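Local coordinates for protein diacylglycerol O-acyltransferase (Marinobacter hydrocarbonoclasticus, PDB 6CHJ) that probably transfers acyl groups from acyl-CoA to diacylglycerol or to fatty alcohols, yielding triacylglycerols and wax esters, at residues 441-444 / 445-449; 247-250 / 251-255; 323-326 / 327-331. One frame throughout, in Å; residues are numbered along the deposited sequence.

Contact 1 of 3, residues 441-444 / 445-449; sequences YLEQ and GLAEL
Gln444 and Glu448 sit one helical turn apart and run side by side, pointing the same way. Their ends only come close. Gln444 NE2 stands 3.6 Å from Glu448 OE2, and the amide and carboxylate planes are turned 79° against each other. This approach is the looser side of the contact, and both residues are partly exposed. The packing tightens at the backbone. Glu448 CG lies beside its own backbone N (chi1 -87°), which sets it 3.4 Å from Gln444 O. The same oxygen accepts Glu448 N at 2.9 Å. Next to it, Ala447 CB rests 3.6 Å from Glu443 O, which takes the Ala447 N-H. The buried flank carries Leu442, Gly445 and Leu446. Here Leu446 N bonds to Leu442 O at 3.1 Å, and Gly445 N bonds to Tyr441 O. Leu446 then reaches Trp246 and the helix 248-258. Glu443 OE1 has its main partner outside the turn, in a salt bridge with Arg250. The chemistry divides accordingly: main-chain bonds and aliphatic carbon hold the turn, a salt bridge from Glu443 ties it to the helix 248-258, and the Gln444-Glu448 pair probably adds little more than a weak polar attraction.

Contact 2 of 3, residues 247-250 / 251-255; sequences CLKR and IRAVC
Arg252 folds its guanidinium back over the preceding turn, where it overlaps Leu248 and Lys249. Arg252 NH2 comes to 3.3 Å from Leu248 CG, and Arg252 NH1 to 3.3 Å from Lys249 CB. Leu248 C, the carbonyl carbon, lies 4.1 Å above the guanidinium plane of Arg252, offset toward the rim. The bend at chi3 (-105°) brings the group back in this way. The side chain of Lys249 crosses that of Arg252 at about a right angle. The two positive ends stay apart, with Lys249 NZ 5.6 Å from Arg252 NH1. Lys249 bends at chi2 and runs along Ala253, its NZ 3.8 Å from Ala253 CB, to a salt bridge with Glu256. Arg250 is extended from CG to NE and forms salt bridges with Glu443 and Glu450 of the helix 437-453. Ile251 is buried and packs on Leu446 of that helix and on Val265 and Met269 of the helix 262-280. Along the main chain, Arg252 N bonds to Leu248 O at 2.7 Å and Ala253 N to Lys249 O at 2.9 Å. The bond from Ile251 N to Cys247 O is weak. Cys247 is the N-cap and still has a strand backbone. These residues thus form a strand-to-helix junction: the strand 239-247, outermost in its sheet within this chain, passes directly into the first turns of the helix 248-258.

Contact 3 of 3, residues 323-326 / 327-331; sequences GERL and LKIHH
The torsions of Glu324 and Lys328 bring their ends together. In Glu324, CG is anti to the backbone N (chi1 -162°) and the chain runs out extended. In Lys328, CG is anti to the carbonyl carbon (chi1 -58°), and the chain bends at chi2 (-145°). The two side chains lie alongside each other, pointing the same way. Their ends form a salt bridge, with Glu324 OE1 3.1 Å from Lys328 NZ. As a hydrogen bond it is weak. Lys328 CE also meets Glu324 CG at 3.8 Å, so carbon packs beside the charged pair. The same two residues are joined through the main chain: Lys328 N bonds to Glu324 O at 2.9 Å.

Arg325 and Ile329 make the next pair, also side by side. Arg325 CG meets Ile329 CD1 at 3.9 Å. The ethyl branch of Ile329 packs against the Arg325 carbonyl oxygen, with CG1 3.1 Å from Arg325 O. That oxygen accepts Ile329 N as well. An alanine in place of Ile329 would lack the ethyl branch and CG2, and is likely to leave a gap beside Arg325 CG. Leu327 does likewise two residues earlier than Ile329, its CG 3.1 Å from Gly323 O. His330 N bonds to Leu326 O at 2.7 Å.

The polar ends of two side chains look elsewhere: Arg325 NE bonds to Val319 O, and His330 NE2 to Glu334. On the buried flank of the helix 322-338, Arg325, Leu326 and Ile329 pack on Ala272, Ala268 and Ala271 of the helix 262-280, respectively. The loop residue His316 touches Arg325, Lys328 and Ile329, and Leu449 of the helix 437-453 reaches Leu326.

In the fold
Along the chain contact 2 comes first, then contact 3, then contact 1. Each is a piece of a single helix: 248-258, 322-338 and 437-453 respectively. The three centres form a triangle. Contact 1 is about 12 Å from contact 2 and about 14 Å from contact 3, and contacts 2 and 3 are about 16 Å apart. Contact 1 touches both others: a salt bridge and packing join it to contact 2, and packing joins it to contact 3. Contacts 2 and 3 do not touch; their nearest atoms are about 5 Å apart. All three also border the helix 262-280. Contact 2 belongs to the catalytic domain of the family and the others to the C-terminal domain, so this helix cluster joins the two sequence regions.

Contact 1 of 3, residues 441-444 / 445-449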
loop_
_atom_site.group_PDB
_atom_site.type_symbol
_atom_site.label_atom_id
_atom_site.label_comp_id
_atom_site.label_asym_id
_atom_site.label_seq_id
_atom_site.Cartn_x
_atom_site.Cartn_y
_atom_site.Cartn_z
ATOM N N TYR B 441 19.381 11.398 -18.277
ATOM C CA TYR B 441 20.352 12.405 -17.861
ATOM C C TYR B 441 21.626 11.755 -17.335
ATOM O O TYR B 441 22.727 12.281 -17.549
ATOM C CB TYR B 441 19.742 13.335 -16.814
ATOM C CG TYR B 441 18.493 14.070 -17.273
ATOM C CD1 TYR B 441 18.174 14.173 -18.627
ATOM C CD2 TYR B 441 17.637 14.675 -16.345
ATOM C CE1 TYR B 441 17.042 14.848 -19.049
ATOM C CE2 TYR B 441 16.498 15.354 -16.762
ATOM C CZ TYR B 441 16.206 15.429 -18.122
ATOM O OH TYR B 441 15.076 16.088 -18.549
ATOM N N LEU B 442 21.508 10.614 -16.650
ATOM C CA LEU B 442 22.712 9.872 -16.285
ATOM C C LEU B 442 23.443 9.406 -17.534
ATOM O O LEU B 442 24.675 9.502 -17.620
ATOM C CB LEU B 442 22.381 8.667 -15.406
ATOM C CG LEU B 442 21.846 8.843 -13.986
ATOM C CD1 LEU B 442 21.036 7.593 -13.555
ATOM C CD2 LEU B 442 22.960 9.149 -12.998
ATOM N N GLU B 443 22.693 8.898 -18.513
ATOM C CA GLU B 443 23.312 8.332 -19.701
ATOM C C GLU B 443 23.968 9.433 -20.523
ATOM O O GLU B 443 25.073 9.257 -21.044
ATOM C CB GLU B 443 22.259 7.541 -20.501
ATOM C CG GLU B 443 22.623 7.217 -21.955
ATOM C CD GLU B 443 23.868 6.332 -22.093
ATOM O OE1 GLU B 443 24.147 5.524 -21.178
ATOM O OE2 GLU B 443 24.571 6.446 -23.125
ATOM N N GLN B 444 23.331 10.598 -20.583
ATOM C CA GLN B 444 23.911 11.741 -21.261
ATOM C C GLN B 444 25.175 12.229 -20.537
ATOM O O GLN B 444 26.155 12.640 -21.183
ATOM C CB GLN B 444 22.844 12.834 -21.366
ATOM C CG GLN B 444 23.284 14.140 -22.027
ATOM C CD GLN B 444 22.462 15.333 -21.578
ATOM O OE1 GLN B 444 21.524 15.190 -20.784
ATOM N NE2 GLN B 444 22.810 16.519 -22.074
ATOM N N GLY B 445 25.183 12.171 -19.194
ATOM C CA GLY B 445 26.375 12.550 -18.447
ATOM C C GLY B 445 27.573 11.676 -18.778
ATOM O O GLY B 445 28.701 12.164 -18.892
ATOM N N LEU B 446 27.339 10.375 -18.977
ATOM C CA LEU B 446 28.437 9.487 -19.340
ATOM C C LEU B 446 28.863 9.695 -20.802
ATOM O O LEU B 446 30.057 9.661 -21.123
ATOM C CB LEU B 446 28.021 8.045 -19.075
ATOM C CG LEU B 446 29.024 6.929 -19.361
ATOM C CD1 LEU B 446 30.217 7.067 -18.441
ATOM C CD2 LEU B 446 28.361 5.577 -19.175
ATOM N N ALA B 447 27.900 9.921 -21.700
ATOM C CA ALA B 447 28.243 10.124 -23.100
ATOM C C ALA B 447 28.992 11.441 -23.310
ATOM O O ALA B 447 29.839 11.530 -24.204
ATOM C CB ALA B 447 26.974 10.061 -23.955
ATOM N N GLU B 448 28.694 12.467 -22.508
ATOM C CA GLU B 448 29.398 13.742 -22.629
ATOM C C GLU B 448 30.873 13.575 -22.295
ATOM O O GLU B 448 31.745 14.112 -22.989
ATOM C CB GLU B 448 28.769 14.786 -21.707
ATOM C CG GLU B 448 27.601 15.551 -22.298
ATOM C CD GLU B 448 27.348 16.850 -21.562
ATOM O OE1 GLU B 448 28.212 17.224 -20.742
ATOM O OE2 GLU B 448 26.307 17.504 -21.807
ATOM N N LEU B 449 31.169 12.849 -21.211
ATOM C CA LEU B 449 32.549 12.475 -20.922
ATOM C C LEU B 449 33.145 11.659 -22.064
ATOM O O LEU B 449 34.320 11.825 -22.409
ATOM C CB LEU B 449 32.625 11.687 -19.611
ATOM C CG LEU B 449 32.365 12.439 -18.308
ATOM C CD1 LEU B 449 32.371 11.470 -17.096
ATOM C CD2 LEU B 449 33.400 13.526 -18.151
#

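Contact 2 of 3, residues 247-250 / 251-255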
loop_
_atom_site.group_PDB
_atom_site.type_symbol
_atom_site.label_atom_id
_atom_site.label_comp_id
_atom_site.label_asym_id
_atom_site.label_seq_id
_atom_site.Cartn_x
_atom_site.Cartn_y
_atom_site.Cartn_z
ATOM N N CYS B 247 26.988 -0.472 -18.677
ATOM C CA CYS B 247 28.061 -1.454 -18.785
ATOM C C CYS B 247 29.327 -0.953 -18.108
ATOM O O CYS B 247 29.758 0.181 -18.330
ATOM C CB CYS B 247 28.371 -1.795 -20.240
ATOM S SG CYS B 247 29.861 -2.839 -20.322
ATOM N N LEU B 248 29.945 -1.826 -17.313
ATOM C CA LEU B 248 31.125 -1.454 -16.535
ATOM C C LEU B 248 32.297 -1.034 -17.430
ATOM O O LEU B 248 32.878 0.042 -17.233
ATOM C CB LEU B 248 31.525 -2.624 -15.638
ATOM C CG LEU B 248 32.293 -2.371 -14.352
ATOM C CD1 LEU B 248 31.925 -1.019 -13.756
ATOM C CD2 LEU B 248 32.027 -3.509 -13.371
ATOM N N LYS B 249 32.677 -1.865 -18.413
ATOM C CA LYS B 249 33.880 -1.533 -19.185
ATOM C C LYS B 249 33.685 -0.271 -20.003
ATOM O O LYS B 249 34.651 0.463 -20.253
ATOM C CB LYS B 249 34.327 -2.700 -20.085
ATOM C CG LYS B 249 35.389 -2.282 -21.155
ATOM C CD LYS B 249 36.692 -1.659 -20.541
ATOM C CE LYS B 249 37.445 -0.763 -21.557
ATOM N NZ LYS B 249 38.535 0.073 -20.954
ATOM N N ARG B 250 32.448 0.025 -20.393
ATOM C CA ARG B 250 32.181 1.355 -20.926
ATOM C C ARG B 250 32.626 2.428 -19.939
ATOM O O ARG B 250 33.256 3.420 -20.322
ATOM C CB ARG B 250 30.695 1.501 -21.255
ATOM C CG ARG B 250 30.293 2.889 -21.648
ATOM C CD ARG B 250 28.845 2.961 -22.174
ATOM N NE ARG B 250 28.560 4.334 -22.592
ATOM C CZ ARG B 250 27.372 4.922 -22.551
ATOM N NH1 ARG B 250 26.309 4.262 -22.104
ATOM N NH2 ARG B 250 27.254 6.183 -22.968
ATOM N N ILE B 251 32.359 2.215 -18.651
ATOM C CA ILE B 251 32.709 3.199 -17.630
ATOM C C ILE B 251 34.198 3.141 -17.309
ATOM O O ILE B 251 34.826 4.167 -17.025
ATOM C CB ILE B 251 31.835 2.968 -16.376
ATOM C CG1 ILE B 251 30.423 3.509 -16.589
ATOM C CG2 ILE B 251 32.448 3.565 -15.123
ATOM C CD1 ILE B 251 29.485 3.182 -15.415
ATOM N N ARG B 252 34.789 1.948 -17.335
ATOM C CA ARG B 252 36.232 1.848 -17.135
ATOM C C ARG B 252 36.999 2.578 -18.239
ATOM O O ARG B 252 38.005 3.240 -17.967
ATOM C CB ARG B 252 36.654 0.383 -17.057
ATOM C CG ARG B 252 36.976 -0.069 -15.648
ATOM C CD ARG B 252 37.463 -1.502 -15.648
ATOM N NE ARG B 252 36.468 -2.454 -15.150
ATOM C CZ ARG B 252 35.752 -3.259 -15.930
ATOM N NH1 ARG B 252 35.902 -3.218 -17.247
ATOM N NH2 ARG B 252 34.882 -4.104 -15.396
ATOM N N ALA B 253 36.527 2.485 -19.489
ATOM C CA ALA B 253 37.148 3.246 -20.569
ATOM C C ALA B 253 37.222 4.728 -20.225
ATOM O O ALA B 253 38.228 5.391 -20.503
ATOM C CB ALA B 253 36.376 3.038 -21.871
ATOM N N VAL B 254 36.178 5.263 -19.590
ATOM C CA VAL B 254 36.210 6.669 -19.220
ATOM C C VAL B 254 37.184 6.883 -18.065
ATOM O O VAL B 254 37.834 7.936 -17.975
ATOM C CB VAL B 254 34.780 7.151 -18.911
ATOM C CG1 VAL B 254 34.761 8.597 -18.345
ATOM C CG2 VAL B 254 33.928 7.036 -20.173
ATOM N N CYS B 255 37.343 5.877 -17.199
ATOM C CA CYS B 255 38.301 5.974 -16.100
ATOM C C CYS B 255 39.720 6.142 -16.612
ATOM O O CYS B 255 40.471 7.000 -16.131
ATOM C CB CYS B 255 38.232 4.728 -15.230
ATOM S SG CYS B 255 36.848 4.737 -14.182
#

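Contact 3 of 3, residues 323-326 / 327-331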
loop_
_atom_site.group_PDB
_atom_site.type_symbol
_atom_site.label_atom_id
_atom_site.label_comp_id
_atom_site.label_asym_id
_atom_site.label_seq_id
_atom_site.Cartn_x
_atom_site.Cartn_y
_atom_site.Cartn_z
ATOM N N GLY B 323 34.297 17.129 -18.176
ATOM C CA GLY B 323 35.618 16.744 -17.692
ATOM C C GLY B 323 36.058 17.559 -16.488
ATOM O O GLY B 323 36.668 17.035 -15.557
ATOM N N GLU B 324 35.741 18.847 -16.486
ATOM C CA GLU B 324 36.017 19.675 -15.321
ATOM C C GLU B 324 35.266 19.157 -14.089
ATOM O O GLU B 324 35.852 19.000 -13.005
ATOM C CB GLU B 324 35.630 21.117 -15.641
ATOM C CG GLU B 324 36.239 22.143 -14.726
ATOM C CD GLU B 324 35.608 23.501 -14.912
ATOM O OE1 GLU B 324 35.639 24.309 -13.949
ATOM O OE2 GLU B 324 35.069 23.753 -16.016
ATOM N N ARG B 325 33.970 18.850 -14.256
ATOM C CA ARG B 325 33.157 18.391 -13.130
ATOM C C ARG B 325 33.634 17.042 -12.602
ATOM O O ARG B 325 33.768 16.864 -11.383
ATOM C CB ARG B 325 31.685 18.322 -13.524
ATOM C CG ARG B 325 30.760 18.477 -12.320
ATOM C CD ARG B 325 29.290 18.394 -12.687
ATOM N NE ARG B 325 28.997 19.204 -13.861
ATOM C CZ ARG B 325 28.675 18.706 -15.051
ATOM N NH1 ARG B 325 28.607 17.389 -15.229
ATOM N NH2 ARG B 325 28.429 19.527 -16.057
ATOM N N LEU B 326 33.927 16.092 -13.491
ATOM C CA LEU B 326 34.455 14.817 -13.025
ATOM C C LEU B 326 35.702 15.010 -12.157
ATOM O O LEU B 326 35.794 14.446 -11.062
ATOM C CB LEU B 326 34.747 13.910 -14.215
ATOM C CG LEU B 326 35.628 12.698 -13.936
ATOM C CD1 LEU B 326 34.919 11.707 -13.027
ATOM C CD2 LEU B 326 36.039 12.039 -15.273
ATOM N N LEU B 327 36.655 15.844 -12.602
ATOM C CA LEU B 327 37.928 15.945 -11.882
ATOM C C LEU B 327 37.806 16.735 -10.581
ATOM O O LEU B 327 38.408 16.351 -9.569
ATOM C CB LEU B 327 39.005 16.565 -12.774
ATOM C CG LEU B 327 39.181 15.831 -14.096
ATOM C CD1 LEU B 327 39.896 16.749 -15.074
ATOM C CD2 LEU B 327 39.918 14.521 -13.895
ATOM N N LYS B 328 37.035 17.827 -10.572
ATOM C CA LYS B 328 36.747 18.481 -9.298
ATOM C C LYS B 328 36.038 17.531 -8.333
ATOM O O LYS B 328 36.248 17.620 -7.118
ATOM C CB LYS B 328 35.913 19.747 -9.510
ATOM C CG LYS B 328 36.563 20.769 -10.423
ATOM C CD LYS B 328 36.250 22.190 -9.987
ATOM C CE LYS B 328 36.666 23.199 -11.053
ATOM N NZ LYS B 328 36.013 24.532 -10.855
ATOM N N ILE B 329 35.202 16.619 -8.853
ATOM C CA ILE B 329 34.594 15.594 -8.005
ATOM C C ILE B 329 35.655 14.610 -7.531
ATOM O O ILE B 329 35.685 14.223 -6.354
ATOM C CB ILE B 329 33.444 14.873 -8.750
ATOM C CG1 ILE B 329 32.217 15.781 -8.893
ATOM C CG2 ILE B 329 33.049 13.587 -8.031
ATOM C CD1 ILE B 329 31.283 15.410 -10.048
ATOM N N HIS B 330 36.551 14.199 -8.434
ATOM C CA HIS B 330 37.550 13.192 -8.093
ATOM C C HIS B 330 38.462 13.680 -6.969
ATOM O O HIS B 330 38.601 13.015 -5.934
ATOM C CB HIS B 330 38.359 12.826 -9.341
ATOM C CG HIS B 330 39.724 12.287 -9.047
ATOM N ND1 HIS B 330 40.840 12.659 -9.768
ATOM C CD2 HIS B 330 40.154 11.392 -8.124
ATOM C CE1 HIS B 330 41.898 12.025 -9.296
ATOM N NE2 HIS B 330 41.510 11.257 -8.291
ATOM N N HIS B 331 39.094 14.848 -7.159
ATOM C CA HIS B 331 39.976 15.377 -6.126
ATOM C C HIS B 331 39.199 15.738 -4.871
ATOM O O HIS B 331 39.708 15.561 -3.755
ATOM C CB HIS B 331 40.759 16.590 -6.657
ATOM C CG HIS B 331 41.831 16.230 -7.641
ATOM N ND1 HIS B 331 41.862 16.731 -8.926
ATOM C CD2 HIS B 331 42.893 15.394 -7.534
ATOM C CE1 HIS B 331 42.904 16.224 -9.566
ATOM N NE2 HIS B 331 43.545 15.410 -8.746
#